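Local coordinates for SaTIE-TED (Staphylococcus aureus, PDB 6FX6), which is a surface-protein thioester domain of unconfirmed function that, as in related bacterial domains, probably carries an internal thioester for covalent attachment to host targets, at residues D9-D14 with K37-G42; I13-N18 with S93-I98; A58-A63 with Y212-A217; Y97-M102 with L119-R124. All coordinates share one frame; numbering follows the deposited sequence.

In the fold
Contacts 1, 2 and 4 form a continuous path from sheet to helices, and contact 3 lies farther along the same sheet. Contacts 1 and 2 share Ile-13 and Asp-14, and their centres lie about 12 Å apart. Contact 2 passes into contact 4 through helix 94-107, with centres about 10 Å apart. Tyr-97 OH, probably hydrogen-bonded to Phe-38 N, ties that helix back to contact 1. Contact 3 joins contact 1 through the sheet, where strands 5-13 and 59-64 are neighbours, and Val-40 packs on Tyr-212. Contacts 3 and 4 do not touch; their centres are about 26 Å apart. Asp-14, shared by contacts 1 and 2, binds a zinc ion.

Contact 1 (D9-D14 with K37-G42); sequences DVKWID and KFYVNG. With ZN (zinc ion), chain B.
Lys-11 lays the end of its side chain against the phenol of Tyr-39. Its CE lies 3.1 Å from Tyr-39 OH, and the approach to the ring is oblique. The Lys-11 chain bends at chi3 (-89°), which carries CE up to the hydroxyl. Lys-37 reaches the same oxygen along its own strand: its NZ donates to Tyr-39 OH at 3.0 Å. Lys-37 NZ is also hydrogen-bonded to Tyr-86 OH. The stretched Lys-37 side chain brings NZ to both hydroxyls.

This is the antiparallel pairing of strands 5-13 and 30-40 in the main sheet of the thioester domain. Asp-9 with Tyr-39 and Lys-11 with Lys-37 are hydrogen-bonded pairs; Val-10 with Phe-38 between them is a non-hydrogen-bonded pair. Asp-9 N donates to Tyr-39 O at 2.9 Å. The return bond from Tyr-39 N to Asp-9 O is almost straight at 177°. Lys-11 N and Lys-37 N exchange a similar pair of bonds with Lys-37 O and Lys-11 O.

Val-10 CG2 sits 3.8 Å from Lys-37 O, and Phe-38 packs on Leu-8 and Cys-47. Past the Lys-11/Lys-37 pair, Ile-13 CD1 meets Lys-37 CB at 4.0 Å. At the other end, two waters link Asp-9 OD2 to the backbone N atoms of Asn-41 and Gly-42.

Val-10 and Phe-38 lie on one face. On the other, Lys-11, Lys-37, Tyr-39 and Asp-9 put polar groups over aliphatic stems. There Lys-11 NZ and Lys-37 NZ stand 5.2 Å apart, so their like charges may disfavour each other, while the Tyr-39 hydroxyl takes a bond from Lys-37.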
loop_
_atom_site.group_PDB
_atom_site.type_symbol
_atom_site.label_atom_id
_atom_site.label_comp_id
_atom_site.label_asym_id
_atom_site.label_seq_id
_atom_site.Cartn_x
_atom_site.Cartn_y
_atom_site.Cartn_z
ATOM N N ASP A 9 -15.869 13.383 -2.001
ATOM C CA ASP A 9 -17.028 12.798 -1.333
ATOM C C ASP A 9 -16.618 12.295 0.046
ATOM O O ASP A 9 -15.431 12.163 0.346
ATOM C CB ASP A 9 -17.606 11.641 -2.155
ATOM C CG ASP A 9 -18.065 12.072 -3.545
ATOM O OD1 ASP A 9 -18.565 13.207 -3.705
ATOM O OD2 ASP A 9 -17.939 11.259 -4.482
ATOM N N VAL A 10 -17.616 12.016 0.875
ATOM C CA VAL A 10 -17.392 11.616 2.257
ATOM C C VAL A 10 -18.484 10.661 2.723
ATOM O O VAL A 10 -19.600 10.697 2.215
ATOM C CB VAL A 10 -17.356 12.854 3.191
ATOM C CG1 VAL A 10 -18.715 13.542 3.266
ATOM C CG2 VAL A 10 -16.870 12.480 4.587
ATOM N N LYS A 11 -18.132 9.800 3.674
ATOM C CA LYS A 11 -19.100 9.101 4.507
ATOM C C LYS A 11 -18.719 9.389 5.951
ATOM O O LYS A 11 -17.573 9.185 6.349
ATOM C CB LYS A 11 -19.115 7.603 4.202
ATOM C CG LYS A 11 -19.713 7.305 2.830
ATOM C CD LYS A 11 -20.266 5.892 2.691
ATOM C CE LYS A 11 -19.213 4.902 2.223
ATOM N NZ LYS A 11 -19.808 3.581 1.881
ATOM N N TRP A 12 -19.674 9.902 6.720
ATOM C CA TRP A 12 -19.407 10.335 8.088
ATOM C C TRP A 12 -19.466 9.156 9.047
ATOM O O TRP A 12 -20.376 8.328 8.974
ATOM C CB TRP A 12 -20.399 11.420 8.519
ATOM C CG TRP A 12 -20.216 12.696 7.755
ATOM C CD1 TRP A 12 -21.038 13.205 6.793
ATOM C CD2 TRP A 12 -19.124 13.613 7.875
ATOM N NE1 TRP A 12 -20.530 14.387 6.314
ATOM C CE2 TRP A 12 -19.355 14.659 6.962
ATOM C CE3 TRP A 12 -17.971 13.652 8.674
ATOM C CZ2 TRP A 12 -18.477 15.741 6.824
ATOM C CZ3 TRP A 12 -17.095 14.727 8.534
ATOM C CH2 TRP A 12 -17.353 15.754 7.614
ATOM N N ILE A 13 -18.477 9.091 9.933
ATOM C CA ILE A 13 -18.437 8.126 11.016
ATOM C C ILE A 13 -18.711 8.922 12.287
ATOM O O ILE A 13 -17.871 9.702 12.732
ATOM C CB ILE A 13 -17.057 7.440 11.082
ATOM C CG1 ILE A 13 -16.779 6.685 9.769
ATOM C CG2 ILE A 13 -16.972 6.501 12.287
ATOM C CD1 ILE A 13 -15.322 6.350 9.535
ATOM N N ASP A 14 -19.898 8.745 12.852
ATOM C CA ASP A 14 -20.319 9.485 14.035
ATOM C C ASP A 14 -21.057 8.531 14.966
ATOM O O ASP A 14 -22.128 8.025 14.624
ATOM C CB ASP A 14 -21.218 10.667 13.632
ATOM C CG ASP A 14 -21.580 11.575 14.806
ATOM O OD1 ASP A 14 -20.938 11.489 15.871
ATOM O OD2 ASP A 14 -22.517 12.391 14.661
ATOM N N LYS A 37 -14.641 9.755 6.375
ATOM C CA LYS A 37 -14.074 8.721 5.521
ATOM C C LYS A 37 -14.161 9.244 4.098
ATOM O O LYS A 37 -15.243 9.266 3.501
ATOM C CB LYS A 37 -14.833 7.405 5.674
ATOM C CG LYS A 37 -14.175 6.226 4.977
ATOM C CD LYS A 37 -15.068 5.001 5.034
ATOM C CE LYS A 37 -14.376 3.783 4.450
ATOM N NZ LYS A 37 -15.297 2.621 4.379
ATOM N N PHE A 38 -13.017 9.660 3.562
ATOM C CA PHE A 38 -12.964 10.331 2.264
ATOM C C PHE A 38 -12.994 9.357 1.092
ATOM O O PHE A 38 -12.347 8.305 1.126
ATOM C CB PHE A 38 -11.698 11.186 2.153
ATOM C CG PHE A 38 -11.603 12.281 3.185
ATOM C CD1 PHE A 38 -12.426 13.402 3.108
ATOM C CD2 PHE A 38 -10.669 12.204 4.222
ATOM C CE1 PHE A 38 -12.328 14.422 4.051
ATOM C CE2 PHE A 38 -10.570 13.217 5.169
ATOM C CZ PHE A 38 -11.400 14.327 5.086
ATOM N N TYR A 39 -13.739 9.731 0.056
ATOM C CA TYR A 39 -13.735 9.042 -1.231
ATOM C C TYR A 39 -13.452 10.058 -2.328
ATOM O O TYR A 39 -13.944 11.177 -2.265
ATOM C CB TYR A 39 -15.090 8.379 -1.502
ATOM C CG TYR A 39 -15.391 7.192 -0.613
ATOM C CD1 TYR A 39 -15.803 7.372 0.705
ATOM C CD2 TYR A 39 -15.283 5.884 -1.097
ATOM C CE1 TYR A 39 -16.083 6.291 1.523
ATOM C CE2 TYR A 39 -15.571 4.792 -0.286
ATOM C CZ TYR A 39 -15.966 5.001 1.023
ATOM O OH TYR A 39 -16.244 3.931 1.837
ATOM N N VAL A 40 -12.656 9.665 -3.324
ATOM C CA VAL A 40 -12.449 10.465 -4.531
ATOM C C VAL A 40 -12.631 9.541 -5.721
ATOM O O VAL A 40 -11.867 8.582 -5.890
ATOM C CB VAL A 40 -11.043 11.109 -4.588
ATOM C CG1 VAL A 40 -10.906 11.990 -5.828
ATOM C CG2 VAL A 40 -10.766 11.916 -3.322
ATOM N N ASN A 41 -13.659 9.825 -6.519
ATOM C CA ASN A 41 -14.032 9.029 -7.696
ATOM C C ASN A 41 -14.133 7.522 -7.404
ATOM O O ASN A 41 -13.632 6.692 -8.160
ATOM C CB ASN A 41 -13.072 9.317 -8.864
ATOM C CG ASN A 41 -13.713 9.096 -10.226
ATOM O OD1 ASN A 41 -13.121 8.482 -11.105
ATOM N ND2 ASN A 41 -14.926 9.608 -10.409
ATOM N N GLY A 42 -14.787 7.196 -6.291
ATOM C CA GLY A 42 -14.949 5.816 -5.843
ATOM C C GLY A 42 -13.839 5.259 -4.966
ATOM O O GLY A 42 -14.052 4.252 -4.301
HETATM ZN ZN ZN B . -23.498 12.517 12.928
HETATM O O HOH W 1 -16.573 8.967 -4.658
HETATM O O HOH W 2 -15.646 11.666 -6.139
HETATM O O HOH W 3 -22.185 13.247 11.402
#

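Contact 2 (I13-N18 with S93-I98). With ZN (zinc ion), chain B.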
loop_
_atom_site.group_PDB
_atom_site.type_symbol
_atom_site.label_atom_id
_atom_site.label_comp_id
_atom_site.label_asym_id
_atom_site.label_seq_id
_atom_site.Cartn_x
_atom_site.Cartn_y
_atom_site.Cartn_z
ATOM N N ILE A 13 -18.477 9.091 9.933
ATOM C CA ILE A 13 -18.437 8.126 11.016
ATOM C C ILE A 13 -18.711 8.922 12.287
ATOM O O ILE A 13 -17.871 9.702 12.732
ATOM C CB ILE A 13 -17.057 7.440 11.082
ATOM C CG1 ILE A 13 -16.779 6.685 9.769
ATOM C CG2 ILE A 13 -16.972 6.501 12.287
ATOM C CD1 ILE A 13 -15.322 6.350 9.535
ATOM N N ASP A 14 -19.898 8.745 12.852
ATOM C CA ASP A 14 -20.319 9.485 14.035
ATOM C C ASP A 14 -21.057 8.531 14.966
ATOM O O ASP A 14 -22.128 8.025 14.624
ATOM C CB ASP A 14 -21.218 10.667 13.632
ATOM C CG ASP A 14 -21.580 11.575 14.806
ATOM O OD1 ASP A 14 -20.938 11.489 15.871
ATOM O OD2 ASP A 14 -22.517 12.391 14.661
ATOM N N LYS A 15 -20.469 8.283 16.136
ATOM C CA LYS A 15 -21.081 7.430 17.147
ATOM C C LYS A 15 -21.249 8.166 18.480
ATOM O O LYS A 15 -21.381 7.534 19.527
ATOM C CB LYS A 15 -20.258 6.142 17.291
ATOM C CG LYS A 15 -20.279 5.294 16.026
ATOM C CD LYS A 15 -19.400 4.057 16.120
ATOM C CE LYS A 15 -19.271 3.381 14.758
ATOM N NZ LYS A 15 -18.289 2.264 14.765
ATOM N N GLY A 16 -21.285 9.501 18.433
ATOM C CA GLY A 16 -21.367 10.331 19.637
ATOM C C GLY A 16 -20.176 10.192 20.569
ATOM O O GLY A 16 -20.291 10.459 21.761
ATOM N N ILE A 17 -19.036 9.786 20.011
ATOM C CA ILE A 17 -17.823 9.462 20.758
ATOM C C ILE A 17 -16.762 10.481 20.371
ATOM O O ILE A 17 -16.602 10.778 19.186
ATOM C CB ILE A 17 -17.288 8.063 20.355
ATOM C CG1 ILE A 17 -18.259 6.960 20.781
ATOM C CG2 ILE A 17 -15.910 7.786 20.954
ATOM C CD1 ILE A 17 -18.112 5.669 19.993
ATOM N N ASN A 18 -16.039 11.002 21.361
ATOM C CA ASN A 18 -14.786 11.707 21.106
ATOM C C ASN A 18 -13.762 10.656 20.704
ATOM O O ASN A 18 -13.353 9.847 21.529
ATOM C CB ASN A 18 -14.301 12.463 22.349
ATOM C CG ASN A 18 -15.190 13.639 22.713
ATOM O OD1 ASN A 18 -15.950 14.145 21.887
ATOM N ND2 ASN A 18 -15.091 14.087 23.959
ATOM N N SER A 93 -13.651 -2.107 8.657
ATOM C CA SER A 93 -14.426 -1.377 9.655
ATOM C C SER A 93 -14.021 0.087 9.717
ATOM O O SER A 93 -12.899 0.453 9.366
ATOM C CB SER A 93 -14.282 -1.997 11.054
ATOM O OG SER A 93 -12.961 -1.873 11.566
ATOM N N ASP A 94 -14.962 0.909 10.167
ATOM C CA ASP A 94 -14.711 2.315 10.484
ATOM C C ASP A 94 -13.495 2.473 11.397
ATOM O O ASP A 94 -12.705 3.388 11.224
ATOM C CB ASP A 94 -15.941 2.932 11.165
ATOM C CG ASP A 94 -17.150 3.053 10.232
ATOM O OD1 ASP A 94 -16.995 2.967 8.988
ATOM O OD2 ASP A 94 -18.268 3.247 10.756
ATOM N N GLU A 95 -13.342 1.560 12.348
ATOM C CA GLU A 95 -12.205 1.569 13.261
ATOM C C GLU A 95 -10.868 1.363 12.526
ATOM O O GLU A 95 -9.901 2.056 12.826
ATOM C CB GLU A 95 -12.387 0.523 14.377
ATOM C CG GLU A 95 -13.463 0.868 15.411
ATOM C CD GLU A 95 -14.898 0.585 14.964
ATOM O OE1 GLU A 95 -15.108 0.054 13.847
ATOM O OE2 GLU A 95 -15.831 0.902 15.735
ATOM N N GLN A 96 -10.815 0.436 11.565
ATOM C CA GLN A 96 -9.596 0.239 10.750
ATOM C C GLN A 96 -9.256 1.458 9.911
ATOM O O GLN A 96 -8.090 1.848 9.845
ATOM C CB GLN A 96 -9.685 -0.971 9.799
ATOM C CG GLN A 96 -8.995 -2.242 10.262
ATOM C CD GLN A 96 -7.542 -2.075 10.669
ATOM O OE1 GLN A 96 -7.197 -2.272 11.827
ATOM N NE2 GLN A 96 -6.688 -1.745 9.719
ATOM N N TYR A 97 -10.258 2.023 9.240
ATOM C CA TYR A 97 -10.059 3.256 8.474
ATOM C C TYR A 97 -9.478 4.361 9.349
ATOM O O TYR A 97 -8.529 5.032 8.952
ATOM C CB TYR A 97 -11.353 3.760 7.824
ATOM C CG TYR A 97 -11.116 5.034 7.056
ATOM C CD1 TYR A 97 -10.712 5.008 5.723
ATOM C CD2 TYR A 97 -11.236 6.270 7.681
ATOM C CE1 TYR A 97 -10.465 6.186 5.029
ATOM C CE2 TYR A 97 -10.985 7.447 7.003
ATOM C CZ TYR A 97 -10.601 7.408 5.681
ATOM O OH TYR A 97 -10.369 8.594 5.024
ATOM N N ILE A 98 -10.074 4.556 10.520
ATOM C CA ILE A 98 -9.624 5.584 11.464
ATOM C C ILE A 98 -8.193 5.308 11.913
ATOM O O ILE A 98 -7.361 6.219 11.926
ATOM C CB ILE A 98 -10.568 5.693 12.686
ATOM C CG1 ILE A 98 -11.881 6.337 12.260
ATOM C CG2 ILE A 98 -9.943 6.526 13.801
ATOM C CD1 ILE A 98 -12.983 6.265 13.297
HETATM ZN ZN ZN B . -23.498 12.517 12.928
HETATM O O HOH W 3 -22.185 13.247 11.402
#
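Ile-13 lies against Asp-94 where the loop after strand 5-13 meets the capped N-terminus of helix 94-107. The two side chains lie alongside, pointing opposite ways. Ile-13 CG1 comes to 3.7 Å from Asp-94 CG, so the branched side chain touches the carboxylate without a polar bond. Farther along the helix, Ile-13 CG2 packs on Ile-98 CD1, and Ile-13 CD1 meets the Tyr-97 ring obliquely.

The polar link is a salt bridge. Lys-15 NZ lies 3.0 Å from Glu-95 OE2, and the two side chains meet nearly perpendicular. An extended Lys-15 reaches across, while Glu-95 bends at chi2 (79°) to bring its carboxylate to the ammonium group. Asp-94 OD2 is 4.1 Å from Lys-15 NZ, too long for a salt bridge, though it may add some attraction.

Ser-93 is the N-cap. Its OG accepts from Gln-96 N at 3.2 Å and is also hydrogen-bonded to Asp-91 OD1. Gln-96 NE2 is satisfied by Gly-85 O. Tyr-97 OH bonds to Ala-45 O and Phe-38 N, fixing the ring between helix and sheet.

In the loop, Asp-14 uses both carboxylate oxygens. Gly-16 N donates to OD1 from above the carboxylate plane, closing an Asx turn. Asp-14 OD2 binds the zinc ion at 2.0 Å, with water 3 as a further ligand of the metal.

Contact 3 (A58-A63 with Y212-A217); sequences AVHTGA and YTSGNA
Ser-214 sets its CB over the face of the His-60 imidazole, 3.5 Å from the ring centroid. This CH-pi contact is nearly centred, only 7° off the ring normal. The ring is held by a second interaction: His-60 ND1 donates to Ala-58 O at 2.8 Å, with the acceptor in the ring plane. With chi1 at 177°, Ser-214 OG points away from its own backbone N and comes near Ala-58 CB.

Backbone bonds join the strands. Thr-61 and Thr-213 form an antiparallel hydrogen-bonded pair, with Thr-61 N to Thr-213 O at 3.0 Å. The return bond from Thr-213 N to Thr-61 O is longer, 3.3 Å. Water 4 bridges Thr-61 O and Thr-213 OG1.

Apolar packing falls on the face away from Thr-61 and Thr-213, beside His-60. The Tyr-212 ring lies obliquely against Gly-62, with Tyr-212 CE1 3.5 Å from Gly-62 CA. Tyr-212 CB also meets His-60 CB at 3.8 Å.

Strand 210-213 ends here in a type II' turn from Ser-214 to Ala-217. Strand 59-64 is flanked by strand 5-13, where His-60 packs on Leu-8, while strand 210-213 pairs onward with strand 220-222.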
loop_
_atom_site.group_PDB
_atom_site.type_symbol
_atom_site.label_atom_id
_atom_site.label_comp_id
_atom_site.label_asym_id
_atom_site.label_seq_id
_atom_site.Cartn_x
_atom_site.Cartn_y
_atom_site.Cartn_z
ATOM N N ALA A 58 -16.424 19.865 -2.795
ATOM C CA ALA A 58 -15.772 20.815 -3.694
ATOM C C ALA A 58 -14.913 20.083 -4.711
ATOM O O ALA A 58 -14.412 18.983 -4.449
ATOM C CB ALA A 58 -14.918 21.798 -2.903
ATOM N N VAL A 59 -14.735 20.727 -5.861
ATOM C CA VAL A 59 -13.908 20.214 -6.945
ATOM C C VAL A 59 -12.434 20.421 -6.581
ATOM O O VAL A 59 -12.012 21.546 -6.315
ATOM C CB VAL A 59 -14.224 20.938 -8.278
ATOM C CG1 VAL A 59 -13.295 20.468 -9.396
ATOM C CG2 VAL A 59 -15.686 20.728 -8.663
ATOM N N HIS A 60 -11.672 19.330 -6.556
ATOM C CA HIS A 60 -10.231 19.361 -6.294
ATOM C C HIS A 60 -9.474 19.091 -7.582
ATOM O O HIS A 60 -10.029 18.529 -8.528
ATOM C CB HIS A 60 -9.843 18.299 -5.259
ATOM C CG HIS A 60 -10.415 18.540 -3.897
ATOM N ND1 HIS A 60 -11.765 18.716 -3.677
ATOM C CD2 HIS A 60 -9.823 18.615 -2.681
ATOM C CE1 HIS A 60 -11.977 18.899 -2.386
ATOM N NE2 HIS A 60 -10.815 18.835 -1.758
ATOM N N THR A 61 -8.205 19.489 -7.614
ATOM C CA THR A 61 -7.339 19.213 -8.754
ATOM C C THR A 61 -6.325 18.147 -8.343
ATOM O O THR A 61 -5.612 18.315 -7.349
ATOM C CB THR A 61 -6.626 20.483 -9.271
ATOM O OG1 THR A 61 -5.459 20.759 -8.487
ATOM C CG2 THR A 61 -7.567 21.687 -9.236
ATOM N N GLY A 62 -6.279 17.060 -9.113
ATOM C CA GLY A 62 -5.355 15.958 -8.869
ATOM C C GLY A 62 -3.983 16.216 -9.460
ATOM O O GLY A 62 -3.861 16.509 -10.649
ATOM N N ALA A 63 -2.955 16.122 -8.622
ATOM C CA ALA A 63 -1.558 16.177 -9.055
ATOM C C ALA A 63 -0.816 15.020 -8.399
ATOM O O ALA A 63 -1.299 14.470 -7.420
ATOM C CB ALA A 63 -0.937 17.505 -8.657
ATOM N N TYR A 212 -4.852 15.681 -3.928
ATOM C CA TYR A 212 -5.981 16.493 -4.364
ATOM C C TYR A 212 -6.064 17.741 -3.504
ATOM O O TYR A 212 -6.041 17.654 -2.274
ATOM C CB TYR A 212 -7.275 15.690 -4.267
ATOM C CG TYR A 212 -7.438 14.707 -5.397
ATOM C CD1 TYR A 212 -7.960 15.114 -6.623
ATOM C CD2 TYR A 212 -7.060 13.373 -5.249
ATOM C CE1 TYR A 212 -8.102 14.218 -7.673
ATOM C CE2 TYR A 212 -7.204 12.466 -6.293
ATOM C CZ TYR A 212 -7.724 12.895 -7.503
ATOM O OH TYR A 212 -7.870 12.011 -8.541
ATOM N N THR A 213 -6.180 18.891 -4.168
ATOM C CA THR A 213 -6.089 20.198 -3.530
ATOM C C THR A 213 -7.271 21.056 -3.964
ATOM O O THR A 213 -7.590 21.118 -5.149
ATOM C CB THR A 213 -4.770 20.890 -3.926
ATOM O OG1 THR A 213 -3.666 20.077 -3.509
ATOM C CG2 THR A 213 -4.639 22.273 -3.290
ATOM N N SER A 214 -7.921 21.696 -2.989
ATOM C CA SER A 214 -8.951 22.700 -3.241
ATOM C C SER A 214 -8.673 23.921 -2.363
ATOM O O SER A 214 -8.968 23.903 -1.164
ATOM C CB SER A 214 -10.340 22.135 -2.942
ATOM O OG SER A 214 -11.338 23.128 -3.107
ATOM N N GLY A 215 -8.087 24.961 -2.961
ATOM C CA GLY A 215 -7.812 26.218 -2.266
ATOM C C GLY A 215 -6.788 26.063 -1.154
ATOM O O GLY A 215 -5.708 25.503 -1.372
ATOM N N ASN A 216 -7.143 26.554 0.037
ATOM C CA ASN A 216 -6.322 26.411 1.250
ATOM C C ASN A 216 -6.780 25.248 2.152
ATOM O O ASN A 216 -6.208 25.032 3.226
ATOM C CB ASN A 216 -6.327 27.727 2.041
ATOM C CG ASN A 216 -5.635 28.858 1.296
ATOM O OD1 ASN A 216 -4.528 28.688 0.781
ATOM N ND2 ASN A 216 -6.281 30.018 1.238
ATOM N N ALA A 217 -7.784 24.491 1.704
ATOM C CA ALA A 217 -8.339 23.384 2.484
ATOM C C ALA A 217 -7.375 22.197 2.564
ATOM O O ALA A 217 -6.348 22.161 1.888
ATOM C CB ALA A 217 -9.678 22.946 1.902
HETATM O O HOH W 4 -2.853 18.725 -5.819
#

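Contact 4 (Y97-M102 with L119-R124)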
loop_
_atom_site.group_PDB
_atom_site.type_symbol
_atom_site.label_atom_id
_atom_site.label_comp_id
_atom_site.label_asym_id
_atom_site.label_seq_id
_atom_site.Cartn_x
_atom_site.Cartn_y
_atom_site.Cartn_z
ATOM N N TYR A 97 -10.258 2.023 9.240
ATOM C CA TYR A 97 -10.059 3.256 8.474
ATOM C C TYR A 97 -9.478 4.361 9.349
ATOM O O TYR A 97 -8.529 5.032 8.952
ATOM C CB TYR A 97 -11.353 3.760 7.824
ATOM C CG TYR A 97 -11.116 5.034 7.056
ATOM C CD1 TYR A 97 -10.712 5.008 5.723
ATOM C CD2 TYR A 97 -11.236 6.270 7.681
ATOM C CE1 TYR A 97 -10.465 6.186 5.029
ATOM C CE2 TYR A 97 -10.985 7.447 7.003
ATOM C CZ TYR A 97 -10.601 7.408 5.681
ATOM O OH TYR A 97 -10.369 8.594 5.024
ATOM N N ILE A 98 -10.074 4.556 10.520
ATOM C CA ILE A 98 -9.624 5.584 11.464
ATOM C C ILE A 98 -8.193 5.308 11.913
ATOM O O ILE A 98 -7.361 6.219 11.926
ATOM C CB ILE A 98 -10.568 5.693 12.686
ATOM C CG1 ILE A 98 -11.881 6.337 12.260
ATOM C CG2 ILE A 98 -9.943 6.526 13.801
ATOM C CD1 ILE A 98 -12.983 6.265 13.297
ATOM N N ALA A 99 -7.914 4.056 12.280
ATOM C CA ALA A 99 -6.560 3.656 12.709
ATOM C C ALA A 99 -5.534 3.924 11.611
ATOM O O ALA A 99 -4.453 4.439 11.880
ATOM C CB ALA A 99 -6.533 2.191 13.107
ATOM N N THR A 100 -5.895 3.595 10.373
ATOM C CA THR A 100 -5.021 3.833 9.231
ATOM C C THR A 100 -4.773 5.333 9.035
ATOM O O THR A 100 -3.624 5.750 8.880
ATOM C CB THR A 100 -5.598 3.194 7.953
ATOM O OG1 THR A 100 -5.775 1.794 8.179
ATOM C CG2 THR A 100 -4.670 3.386 6.767
ATOM N N GLN A 101 -5.842 6.129 9.063
ATOM C CA GLN A 101 -5.724 7.595 8.991
ATOM C C GLN A 101 -4.847 8.128 10.116
ATOM O O GLN A 101 -4.022 9.005 9.893
ATOM C CB GLN A 101 -7.103 8.263 9.066
ATOM C CG GLN A 101 -7.094 9.792 9.038
ATOM C CD GLN A 101 -6.607 10.360 7.727
ATOM O OE1 GLN A 101 -7.408 10.635 6.828
ATOM N NE2 GLN A 101 -5.293 10.535 7.602
HETATM N N MSE A 102 -5.048 7.603 11.322
HETATM C CA MSE A 102 -4.275 8.034 12.489
HETATM C C MSE A 102 -2.807 7.694 12.387
HETATM O O MSE A 102 -1.960 8.468 12.848
HETATM C CB MSE A 102 -4.841 7.450 13.787
HETATM C CG MSE A 102 -5.963 8.329 14.332
HETATM SE SE MSE A 102 -6.924 7.330 15.726
HETATM C CE MSE A 102 -5.531 7.361 17.122
ATOM N N LEU A 119 -11.276 1.989 19.831
ATOM C CA LEU A 119 -10.466 1.846 18.609
ATOM C C LEU A 119 -9.571 0.619 18.576
ATOM O O LEU A 119 -9.286 0.111 17.493
ATOM C CB LEU A 119 -9.560 3.061 18.369
ATOM C CG LEU A 119 -10.026 3.982 17.257
ATOM C CD1 LEU A 119 -11.337 4.600 17.655
ATOM C CD2 LEU A 119 -8.990 5.054 16.998
ATOM N N ASN A 120 -9.093 0.186 19.744
ATOM C CA ASN A 120 -8.086 -0.865 19.833
ATOM C C ASN A 120 -6.866 -0.423 19.010
ATOM O O ASN A 120 -6.350 -1.179 18.185
ATOM C CB ASN A 120 -8.682 -2.202 19.344
ATOM C CG ASN A 120 -7.911 -3.414 19.831
ATOM O OD1 ASN A 120 -7.423 -3.448 20.961
ATOM N ND2 ASN A 120 -7.815 -4.427 18.980
ATOM N N TYR A 121 -6.424 0.816 19.244
ATOM C CA TYR A 121 -5.480 1.493 18.343
ATOM C C TYR A 121 -4.108 0.847 18.308
ATOM O O TYR A 121 -3.558 0.626 17.228
ATOM C CB TYR A 121 -5.314 2.980 18.692
ATOM C CG TYR A 121 -4.378 3.723 17.741
ATOM C CD1 TYR A 121 -4.682 3.838 16.382
ATOM C CD2 TYR A 121 -3.181 4.293 18.196
ATOM C CE1 TYR A 121 -3.825 4.498 15.505
ATOM C CE2 TYR A 121 -2.322 4.966 17.331
ATOM C CZ TYR A 121 -2.642 5.065 15.986
ATOM O OH TYR A 121 -1.796 5.729 15.113
ATOM N N GLU A 122 -3.552 0.562 19.477
ATOM C CA GLU A 122 -2.195 0.030 19.552
ATOM C C GLU A 122 -2.077 -1.323 18.852
ATOM O O GLU A 122 -1.092 -1.563 18.156
ATOM C CB GLU A 122 -1.712 -0.051 21.006
ATOM C CG GLU A 122 -1.538 1.308 21.679
ATOM C CD GLU A 122 -0.562 2.224 20.947
ATOM O OE1 GLU A 122 0.568 1.780 20.644
ATOM O OE2 GLU A 122 -0.927 3.389 20.669
ATOM N N ALA A 123 -3.089 -2.178 19.009
ATOM C CA ALA A 123 -3.131 -3.483 18.334
ATOM C C ALA A 123 -3.355 -3.355 16.821
ATOM O O ALA A 123 -2.756 -4.100 16.041
ATOM C CB ALA A 123 -4.198 -4.372 18.953
ATOM N N ARG A 124 -4.214 -2.421 16.412
ATOM C CA ARG A 124 -4.436 -2.148 14.987
ATOM C C ARG A 124 -3.175 -1.602 14.314
ATOM O O ARG A 124 -2.783 -2.077 13.246
ATOM C CB ARG A 124 -5.616 -1.187 14.774
ATOM C CG ARG A 124 -6.981 -1.844 14.940
ATOM C CD ARG A 124 -8.116 -0.942 14.466
ATOM N NE ARG A 124 -9.229 -1.714 13.902
ATOM C CZ ARG A 124 -10.208 -2.297 14.595
ATOM N NH1 ARG A 124 -10.266 -2.212 15.916
ATOM N NH2 ARG A 124 -11.152 -2.974 13.948
#
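Met-102, deposited as selenomethionine, places its CE methyl over the face of the Tyr-121 ring. The methyl is 3.6 Å from the ring centroid and 8° off the normal, a close CH-pi contact. The selenium lies obliquely to the same ring, 4.6 Å from its centroid, making this a Met-aromatic contact. A bend at chi3 (71°) turns CE back over the ring.

The selenium also meets Leu-119, the two side chains reaching toward each other tip to tip. Met-102 SE is 3.3 Å from Leu-119 CD2, a tight approach that should carry little weight. Leu-119 CD2 settles into the notch on helix 94-107 where Met-102 SE and Ile-98 CG2 meet. Leu-119 CD2 is 3.6 Å from Ile-98 CG2, and these two side chains run roughly perpendicular.

Ala-99 is the small residue where the backbones come nearest, its CA 6.1 Å from Tyr-121 CA. Its CB is a small bump seated against Arg-124 CB and CD on one side and Tyr-121 CD1 on another; Ala-99 CB to Arg-124 CD is 3.8 Å. Ala-99 O lies at the Tyr-121 ring edge, in its plane. Arg-124 is held in place by its polar end: NH1 donates to Leu-119 O, and NH2 forms a salt bridge with Asp-91. Tyr-121 OH is hydrogen-bonded to Glu-106.

The contact joins helix 94-107 to the start of helix 121-134 and the turn before it. Trp-35 of strand 30-40 packs on Ile-98 and Met-102. Ile-115 of strand 111-115 touches both Met-102 and Tyr-121, and Trp-19 meets Ile-98 and Leu-119.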